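Local coordinates for protein nitrilotriacetate monooxygenase (Burkholderia pseudomallei, PDB 3SDO) that probably acts as an FMN-dependent monooxygenase of the NtaA/SnaA/DszA family, using molecular oxygen to oxidise a substrate such as nitrilotriacetate, at residues D338-L343 / R352-E357; F12-Q17 / F403-F408; P275-T280 / E376-E381. All coordinates share one frame; numbering follows the deposited sequence.

Interaction 1. Residues D338-L343 / R352-E357; sequences DNIKRL and REVAYE
Val354 and Glu357, three positions apart on one helix, meet Ile340 and Leu343, likewise three apart on another, so each helix presents an i, i+3 pair to the other. This is a helix-loop-helix unit: helices 334-346 and 351-363 are joined by a short connection, and both belong to the long helical excursion that separates strand 268-277 from helix 375-387 in this luciferase-like TIM barrel. Segment 352-357 opens with two residues engaged elsewhere, Arg352 in a salt bridge with Asp319 and Glu353, whose OE1 accepts a bond from the backbone N of Thr350. Val354 then makes the buried half of the contact. Its CA lies 7.4 Å from the CA of Ile340, the nearest CA pair of the two segments. Because CG1 of Val354 stands opposite its own backbone N (chi1 168°), it is this branch that extends to CG2 of Ile340, at 3.8 Å. The two side chains lie roughly perpendicular, so the meeting is methyl against methyl without lengthwise overlap. Phe322 and Leu349 also touch Val354, and Leu304 of helix 297-307 backs Ile340. One turn after Val354 comes Glu357, on a more exposed side of the interface. Its chain is bent at chi2 (-70°), and the carboxylate has a long, weak ion pair with Arg347, leaving the methylene part to meet the leucine. CD2 of Leu343 rests against that stem, 3.9 Å from CB of Glu357 and 3.9 Å from its CG.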
loop_
_atom_site.group_PDB
_atom_site.type_symbol
_atom_site.label_atom_id
_atom_site.label_comp_id
_atom_site.label_asym_id
_atom_site.label_seq_id
_atom_site.Cartn_x
_atom_site.Cartn_y
_atom_site.Cartn_z
ATOM N N ASP A 338 24.462 32.876 14.981
ATOM C CA ASP A 338 24.607 33.463 16.321
ATOM C C ASP A 338 24.523 32.379 17.411
ATOM O O ASP A 338 25.319 32.380 18.349
ATOM C CB ASP A 338 23.553 34.548 16.567
ATOM C CG ASP A 338 23.869 35.864 15.850
ATOM O OD1 ASP A 338 25.007 36.046 15.361
ATOM O OD2 ASP A 338 22.972 36.731 15.792
ATOM N N ASN A 339 23.572 31.462 17.290
ATOM C CA ASN A 339 23.450 30.384 18.284
ATOM C C ASN A 339 24.725 29.547 18.322
ATOM O O ASN A 339 25.218 29.183 19.390
ATOM C CB ASN A 339 22.277 29.446 17.969
ATOM C CG ASN A 339 20.929 30.105 18.124
ATOM O OD1 ASN A 339 20.785 31.149 18.775
ATOM N ND2 ASN A 339 19.909 29.477 17.535
ATOM N N ILE A 340 25.253 29.251 17.138
ATOM C CA ILE A 340 26.450 28.435 17.011
ATOM C C ILE A 340 27.656 29.136 17.671
ATOM O O ILE A 340 28.368 28.546 18.501
ATOM C CB ILE A 340 26.719 28.097 15.516
ATOM C CG1 ILE A 340 25.673 27.092 15.018
ATOM C CG2 ILE A 340 28.110 27.506 15.319
ATOM C CD1 ILE A 340 25.697 26.844 13.514
ATOM N N LYS A 341 27.864 30.399 17.331
ATOM C CA LYS A 341 28.983 31.161 17.896
ATOM C C LYS A 341 28.859 31.360 19.419
ATOM O O LYS A 341 29.859 31.306 20.141
ATOM C CB LYS A 341 29.160 32.504 17.158
ATOM C CG LYS A 341 29.664 32.341 15.714
ATOM C CD LYS A 341 29.869 33.683 14.983
ATOM C CE LYS A 341 28.551 34.333 14.581
ATOM N NZ LYS A 341 28.723 35.568 13.735
ATOM N N ARG A 342 27.645 31.571 19.910
ATOM C CA ARG A 342 27.424 31.730 21.349
ATOM C C ARG A 342 27.825 30.443 22.074
ATOM O O ARG A 342 28.535 30.477 23.077
ATOM C CB ARG A 342 25.956 32.064 21.634
ATOM C CG ARG A 342 25.664 32.455 23.081
ATOM C CD ARG A 342 24.295 33.117 23.220
ATOM N NE ARG A 342 23.285 32.358 22.490
ATOM C CZ ARG A 342 22.556 32.796 21.463
ATOM N NH1 ARG A 342 22.645 34.041 21.007
ATOM N NH2 ARG A 342 21.701 31.958 20.895
ATOM N N LEU A 343 27.359 29.314 21.554
ATOM C CA LEU A 343 27.692 27.999 22.101
ATOM C C LEU A 343 29.205 27.796 22.167
ATOM O O LEU A 343 29.753 27.448 23.218
ATOM C CB LEU A 343 27.063 26.914 21.229
ATOM C CG LEU A 343 27.278 25.448 21.607
ATOM C CD1 LEU A 343 26.274 25.028 22.677
ATOM C CD2 LEU A 343 27.143 24.583 20.351
ATOM N N ARG A 352 35.184 20.089 16.038
ATOM C CA ARG A 352 34.496 18.795 15.994
ATOM C C ARG A 352 33.273 18.832 16.905
ATOM O O ARG A 352 32.196 18.450 16.493
ATOM C CB ARG A 352 35.426 17.644 16.406
ATOM C CG ARG A 352 34.855 16.260 16.080
ATOM C CD ARG A 352 35.566 15.141 16.824
ATOM N NE ARG A 352 36.976 15.034 16.436
ATOM C CZ ARG A 352 37.456 14.304 15.431
ATOM N NH1 ARG A 352 36.658 13.583 14.652
ATOM N NH2 ARG A 352 38.764 14.305 15.195
ATOM N N GLU A 353 33.439 19.335 18.127
ATOM C CA GLU A 353 32.335 19.371 19.107
ATOM C C GLU A 353 31.230 20.306 18.619
ATOM O O GLU A 353 30.063 19.985 18.736
ATOM C CB GLU A 353 32.830 19.813 20.496
ATOM C CG GLU A 353 33.669 18.761 21.194
ATOM C CD GLU A 353 34.393 19.288 22.441
ATOM O OE1 GLU A 353 34.717 20.498 22.506
ATOM O OE2 GLU A 353 34.666 18.472 23.349
ATOM N N VAL A 354 31.604 21.450 18.043
ATOM C CA VAL A 354 30.590 22.340 17.468
ATOM C C VAL A 354 29.855 21.664 16.323
ATOM O O VAL A 354 28.626 21.704 16.289
ATOM C CB VAL A 354 31.154 23.675 16.961
ATOM C CG1 VAL A 354 30.103 24.391 16.126
ATOM C CG2 VAL A 354 31.605 24.534 18.132
ATOM N N ALA A 355 30.587 21.031 15.405
ATOM C CA ALA A 355 29.978 20.447 14.196
ATOM C C ALA A 355 28.960 19.376 14.569
ATOM O O ALA A 355 27.896 19.276 13.938
ATOM C CB ALA A 355 31.040 19.842 13.266
ATOM N N TYR A 356 29.318 18.562 15.561
ATOM C CA TYR A 356 28.471 17.444 15.985
ATOM C C TYR A 356 27.310 17.927 16.859
ATOM O O TYR A 356 26.206 17.422 16.722
ATOM C CB TYR A 356 29.297 16.339 16.672
ATOM C CG TYR A 356 29.926 15.378 15.682
ATOM C CD1 TYR A 356 31.247 15.517 15.286
ATOM C CD2 TYR A 356 29.190 14.351 15.124
ATOM C CE1 TYR A 356 31.824 14.650 14.378
ATOM C CE2 TYR A 356 29.750 13.482 14.211
ATOM C CZ TYR A 356 31.069 13.629 13.836
ATOM O OH TYR A 356 31.647 12.768 12.929
ATOM N N GLU A 357 27.553 18.914 17.727
ATOM C CA GLU A 357 26.470 19.596 18.470
ATOM C C GLU A 357 25.333 20.005 17.554
ATOM O O GLU A 357 24.152 19.729 17.826
ATOM C CB GLU A 357 26.984 20.886 19.133
ATOM C CG GLU A 357 27.573 20.707 20.490
ATOM C CD GLU A 357 26.536 20.378 21.516
ATOM O OE1 GLU A 357 25.399 20.883 21.387
ATOM O OE2 GLU A 357 26.858 19.604 22.444
#

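Interaction 2. Residues F12-Q17 / F403-F408; sequences FGVLIQ and FGLDDF
Phe408 brings one corner of its ring to the face of Phe12 in an offset edge-to-face pair, with centroids 5.3 Å apart and planes inclined at 64°. The leading atom is CZ of Phe408, which comes to 3.5 Å from CE1 of Phe12. It is also 3.8 Å from CZ of Phe12, and the approach is displaced from the ring centre toward the CE1 corner. CE1 of Phe408 lies over the same ring, 4.2 Å above its plane and near the rim. In turn, CZ of Phe12 lies at the edge of the Phe408 ring, in its plane. The reach of Phe408 follows from its first torsion: at chi1 -180° CG is anti to the backbone N, and the ring reaches away from helix 401-418 to the outer side of the barrel wall.

That wall is the parallel sheet of a TIM barrel, in which strand 11-15 lies between strands 56-59 and 393-396. Helix 401-418 follows strand 393-396, so this helix, the last to cover the barrel, packs against its first strand. Further along that strand, Val14 and Leu405 form a looser pair, CG2 of Val14 standing 4.2 Å from CD1 of Leu405, with the side chains nearly perpendicular. Val14 has chi1 59°, which tucks CG1 between the backbone N and the carbonyl carbon and leaves CG2 to face the helix. Ala49 of helix 39-51 touches Val14 too, and Leu413 and Leu416, farther along helix 401-418, add to the surroundings of the Phe12 ring.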
loop_
_atom_site.group_PDB
_atom_site.type_symbol
_atom_site.label_atom_id
_atom_site.label_comp_id
_atom_site.label_asym_id
_atom_site.label_seq_id
_atom_site.Cartn_x
_atom_site.Cartn_y
_atom_site.Cartn_z
ATOM N N PHE A 12 2.390 2.556 23.672
ATOM C CA PHE A 12 3.516 2.789 22.766
ATOM C C PHE A 12 3.188 2.439 21.345
ATOM O O PHE A 12 2.503 1.442 21.062
ATOM C CB PHE A 12 4.718 1.956 23.180
ATOM C CG PHE A 12 5.351 2.428 24.457
ATOM C CD1 PHE A 12 6.325 3.386 24.435
ATOM C CD2 PHE A 12 4.936 1.921 25.671
ATOM C CE1 PHE A 12 6.904 3.845 25.620
ATOM C CE2 PHE A 12 5.503 2.342 26.838
ATOM C CZ PHE A 12 6.494 3.327 26.815
ATOM N N GLY A 13 3.736 3.243 20.447
ATOM C CA GLY A 13 3.816 2.907 19.031
ATOM C C GLY A 13 5.278 2.889 18.635
ATOM O O GLY A 13 6.103 3.505 19.301
ATOM N N VAL A 14 5.607 2.221 17.536
ATOM C CA VAL A 14 6.978 2.262 17.015
ATOM C C VAL A 14 6.992 2.709 15.558
ATOM O O VAL A 14 6.315 2.124 14.688
ATOM C CB VAL A 14 7.735 0.910 17.234
ATOM C CG1 VAL A 14 7.023 -0.251 16.553
ATOM C CG2 VAL A 14 9.144 1.006 16.783
ATOM N N LEU A 15 7.718 3.800 15.334
ATOM C CA LEU A 15 8.040 4.282 14.003
ATOM C C LEU A 15 9.086 3.351 13.430
ATOM O O LEU A 15 10.215 3.295 13.934
ATOM C CB LEU A 15 8.605 5.707 14.051
ATOM C CG LEU A 15 9.302 6.191 12.749
ATOM C CD1 LEU A 15 8.270 6.278 11.629
ATOM C CD2 LEU A 15 10.075 7.527 12.900
ATOM N N ILE A 16 8.753 2.617 12.375
ATOM C CA ILE A 16 9.770 1.783 11.744
ATOM C C ILE A 16 10.255 2.496 10.494
ATOM O O ILE A 16 9.701 2.329 9.409
ATOM C CB ILE A 16 9.257 0.376 11.452
ATOM C CG1 ILE A 16 8.589 -0.204 12.700
ATOM C CG2 ILE A 16 10.397 -0.506 11.005
ATOM C CD1 ILE A 16 8.068 -1.611 12.510
ATOM N N GLN A 17 11.276 3.335 10.673
ATOM C CA GLN A 17 11.846 4.125 9.607
ATOM C C GLN A 17 13.037 3.368 9.013
ATOM O O GLN A 17 14.160 3.846 9.038
ATOM C CB GLN A 17 12.294 5.474 10.159
ATOM C CG GLN A 17 12.572 6.548 9.134
ATOM C CD GLN A 17 11.307 7.184 8.578
ATOM O OE1 GLN A 17 10.279 6.527 8.456
ATOM N NE2 GLN A 17 11.399 8.459 8.187
ATOM N N PHE A 403 19.490 -2.282 17.369
ATOM C CA PHE A 403 19.775 -2.307 18.811
ATOM C C PHE A 403 18.858 -1.390 19.590
ATOM O O PHE A 403 18.540 -1.681 20.731
ATOM C CB PHE A 403 21.240 -1.994 19.120
ATOM C CG PHE A 403 21.560 -0.533 19.166
ATOM C CD1 PHE A 403 21.373 0.186 20.325
ATOM C CD2 PHE A 403 22.055 0.115 18.052
ATOM C CE1 PHE A 403 21.684 1.529 20.381
ATOM C CE2 PHE A 403 22.362 1.459 18.097
ATOM C CZ PHE A 403 22.177 2.172 19.263
ATOM N N GLY A 404 18.410 -0.296 18.979
ATOM C CA GLY A 404 17.492 0.618 19.658
ATOM C C GLY A 404 16.226 -0.049 20.172
ATOM O O GLY A 404 15.847 0.113 21.348
ATOM N N LEU A 405 15.534 -0.773 19.294
ATOM C CA LEU A 405 14.317 -1.446 19.711
ATOM C C LEU A 405 14.608 -2.613 20.657
ATOM O O LEU A 405 13.878 -2.813 21.629
ATOM C CB LEU A 405 13.533 -1.948 18.500
ATOM C CG LEU A 405 12.164 -2.588 18.745
ATOM C CD1 LEU A 405 11.170 -1.595 19.342
ATOM C CD2 LEU A 405 11.636 -3.115 17.402
ATOM N N ASP A 406 15.643 -3.403 20.362
ATOM C CA ASP A 406 16.015 -4.515 21.232
ATOM C C ASP A 406 16.228 -4.018 22.667
ATOM O O ASP A 406 15.678 -4.587 23.612
ATOM C CB ASP A 406 17.299 -5.196 20.765
ATOM C CG ASP A 406 17.144 -5.917 19.437
ATOM O OD1 ASP A 406 16.017 -6.040 18.921
ATOM O OD2 ASP A 406 18.159 -6.376 18.913
ATOM N N ASP A 407 17.040 -2.971 22.825
ATOM C CA ASP A 407 17.309 -2.406 24.160
ATOM C C ASP A 407 16.035 -1.961 24.834
ATOM O O ASP A 407 15.831 -2.189 26.046
ATOM C CB ASP A 407 18.229 -1.189 24.092
ATOM C CG ASP A 407 19.681 -1.544 23.789
ATOM O OD1 ASP A 407 20.031 -2.737 23.758
ATOM O OD2 ASP A 407 20.468 -0.596 23.545
ATOM N N PHE A 408 15.189 -1.260 24.083
ATOM C CA PHE A 408 13.996 -0.698 24.671
ATOM C C PHE A 408 13.062 -1.806 25.162
ATOM O O PHE A 408 12.588 -1.773 26.304
ATOM C CB PHE A 408 13.277 0.237 23.694
ATOM C CG PHE A 408 12.046 0.838 24.264
ATOM C CD1 PHE A 408 10.816 0.229 24.069
ATOM C CD2 PHE A 408 12.122 1.986 25.045
ATOM C CE1 PHE A 408 9.669 0.763 24.629
ATOM C CE2 PHE A 408 10.985 2.515 25.606
ATOM C CZ PHE A 408 9.755 1.898 25.401
#

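Interaction 3. Residues P275-T280 / E376-E381; sequences PIVGAT and EAVASE. With EDO (1,2-ethanediol), chain D.
Val378 supplies the whole helical side of this contact, spreading its two methyls over Pro275 and Val277. CG2 of Val378 approaches CG1 of Val277 to 3.7 Å, and CG1 of Val378 lies 3.9 Å from CB of Pro275. The same Val277 methyl is 3.9 Å from CB of Val378, so it sits close to the branch point and touches more than a single methyl. With chi1 at -62°, Val277 holds CG1 opposite its carbonyl carbon, and the two valines meet at about a right angle. All three residues are buried. Leu398 touches Pro275, and Val412 of helix 401-418 touches Val277.

Strand 268-277 and strand 393-396 are parallel neighbours in the TIM barrel, and helix 375-387 lies between them in sequence, so the contact ties the helix of a β-α-β crossover to the end of its first strand, although the link from that strand to the helix is greatly lengthened by additional helices.

The solvent side is polar and takes no part in the packing across the two segments. Glu376 is exposed, and its bent side chain (chi2 -73°) carries the carboxylate to a 1,2-ethanediol, probably left by the crystallisation liquor. O2 of the diol donates to OE1 of Glu376 at 3.0 Å; the separation of O1 from OE2 is too short to be trusted in detail. OE1 also forms a salt bridge with Arg419. With no hydrogen bond between the two segments, strand and helix are joined here by the fit and burial of aliphatic carbon, while Glu376 spends its charge on Arg419 and the diol.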
loop_
_atom_site.group_PDB
_atom_site.type_symbol
_atom_site.label_atom_id
_atom_site.label_comp_id
_atom_site.label_asym_id
_atom_site.label_seq_id
_atom_site.Cartn_x
_atom_site.Cartn_y
_atom_site.Cartn_z
ATOM N N PRO A 275 14.836 7.083 22.964
ATOM C CA PRO A 275 15.681 6.756 24.112
ATOM C C PRO A 275 16.875 5.857 23.790
ATOM O O PRO A 275 16.777 4.978 22.949
ATOM C CB PRO A 275 14.714 6.016 25.043
ATOM C CG PRO A 275 13.672 5.461 24.107
ATOM C CD PRO A 275 13.481 6.519 23.114
ATOM N N ILE A 276 17.971 6.063 24.513
ATOM C CA ILE A 276 19.160 5.244 24.403
ATOM C C ILE A 276 19.546 4.781 25.799
ATOM O O ILE A 276 19.812 5.609 26.683
ATOM C CB ILE A 276 20.327 6.057 23.800
ATOM C CG1 ILE A 276 19.927 6.640 22.437
ATOM C CG2 ILE A 276 21.603 5.197 23.698
ATOM C CD1 ILE A 276 21.054 7.466 21.761
ATOM N N VAL A 277 19.578 3.470 26.007
ATOM C CA VAL A 277 19.737 2.927 27.354
ATOM C C VAL A 277 20.964 2.030 27.432
ATOM O O VAL A 277 21.370 1.427 26.431
ATOM C CB VAL A 277 18.473 2.138 27.816
ATOM C CG1 VAL A 277 17.244 3.081 27.871
ATOM C CG2 VAL A 277 18.195 0.988 26.885
ATOM N N GLY A 278 21.552 1.994 28.619
ATOM C CA GLY A 278 22.651 1.117 28.955
ATOM C C GLY A 278 22.556 0.825 30.445
ATOM O O GLY A 278 21.799 1.479 31.154
ATOM N N ALA A 279 23.320 -0.149 30.924
ATOM C CA ALA A 279 23.216 -0.596 32.319
ATOM C C ALA A 279 23.757 0.458 33.263
ATOM O O ALA A 279 23.360 0.537 34.419
ATOM C CB ALA A 279 23.983 -1.905 32.512
ATOM N N THR A 280 24.705 1.236 32.759
ATOM C CA THR A 280 25.272 2.354 33.469
ATOM C C THR A 280 25.103 3.559 32.562
ATOM O O THR A 280 24.888 3.403 31.358
ATOM C CB THR A 280 26.769 2.128 33.730
ATOM O OG1 THR A 280 27.423 1.853 32.487
ATOM C CG2 THR A 280 26.985 0.945 34.690
ATOM N N GLU A 376 16.109 2.366 34.528
ATOM C CA GLU A 376 15.292 2.988 35.576
ATOM C C GLU A 376 15.176 4.487 35.341
ATOM O O GLU A 376 14.080 5.039 35.436
ATOM C CB GLU A 376 15.869 2.745 36.980
ATOM C CG GLU A 376 15.749 1.343 37.521
ATOM C CD GLU A 376 14.355 0.937 37.945
ATOM O OE1 GLU A 376 13.399 1.757 37.908
ATOM O OE2 GLU A 376 14.230 -0.252 38.303
ATOM N N ALA A 377 16.295 5.152 35.035
ATOM C CA ALA A 377 16.262 6.614 34.839
ATOM C C ALA A 377 15.406 6.989 33.648
ATOM O O ALA A 377 14.625 7.934 33.718
ATOM C CB ALA A 377 17.685 7.205 34.685
ATOM N N VAL A 378 15.546 6.246 32.549
ATOM C CA VAL A 378 14.778 6.521 31.341
ATOM C C VAL A 378 13.280 6.253 31.568
ATOM O O VAL A 378 12.422 7.015 31.109
ATOM C CB VAL A 378 15.339 5.685 30.130
ATOM C CG1 VAL A 378 14.357 5.675 28.953
ATOM C CG2 VAL A 378 16.719 6.238 29.710
ATOM N N ALA A 379 12.966 5.171 32.281
ATOM C CA ALA A 379 11.573 4.881 32.662
ATOM C C ALA A 379 10.987 5.993 33.546
ATOM O O ALA A 379 9.836 6.398 33.345
ATOM C CB ALA A 379 11.449 3.511 33.366
ATOM N N SER A 380 11.783 6.478 34.503
ATOM C CA SER A 380 11.368 7.553 35.384
ATOM C C SER A 380 10.978 8.821 34.596
ATOM O O SER A 380 10.016 9.484 34.951
ATOM C CB SER A 380 12.443 7.880 36.427
ATOM O OG SER A 380 12.515 6.869 37.432
ATOM N N GLU A 381 11.724 9.134 33.537
ATOM C CA GLU A 381 11.439 10.321 32.714
ATOM C C GLU A 381 10.155 10.121 31.900
ATOM O O GLU A 381 9.334 11.032 31.798
ATOM C CB GLU A 381 12.630 10.615 31.796
ATOM C CG GLU A 381 12.469 11.829 30.906
ATOM C CD GLU A 381 12.466 13.161 31.653
ATOM O OE1 GLU A 381 12.640 13.190 32.892
ATOM O OE2 GLU A 381 12.293 14.198 30.973
HETATM C C1 EDO D . 11.251 -1.389 39.840
HETATM O O1 EDO D . 12.105 -1.358 38.668
HETATM C C2 EDO D . 11.547 -0.307 40.875
HETATM O O2 EDO D . 11.701 1.005 40.306
#

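Interactions 2 and 3 belong to the barrel and touch: CB of Asp407 lies 3.5 Å from CG2 of Val277, and CD2 of Phe408 lies 3.9 Å from CG of Pro275. Helix 401-418 therefore serves both, and both reach the same parallel sheet, with centres about 14 Å apart. Interaction 1 stands off in the inserted helices, its nearest atoms about 12 Å from interaction 3 and about 15 Å from interaction 2. None has a hydrogen bond across its segments. Interactions 2 and 3 are both buried, the first adding an aromatic pair to an aliphatic one, the second wholly aliphatic; interaction 1, only partly buried, pairs a buried aliphatic contact with the methylenes of a glutamate.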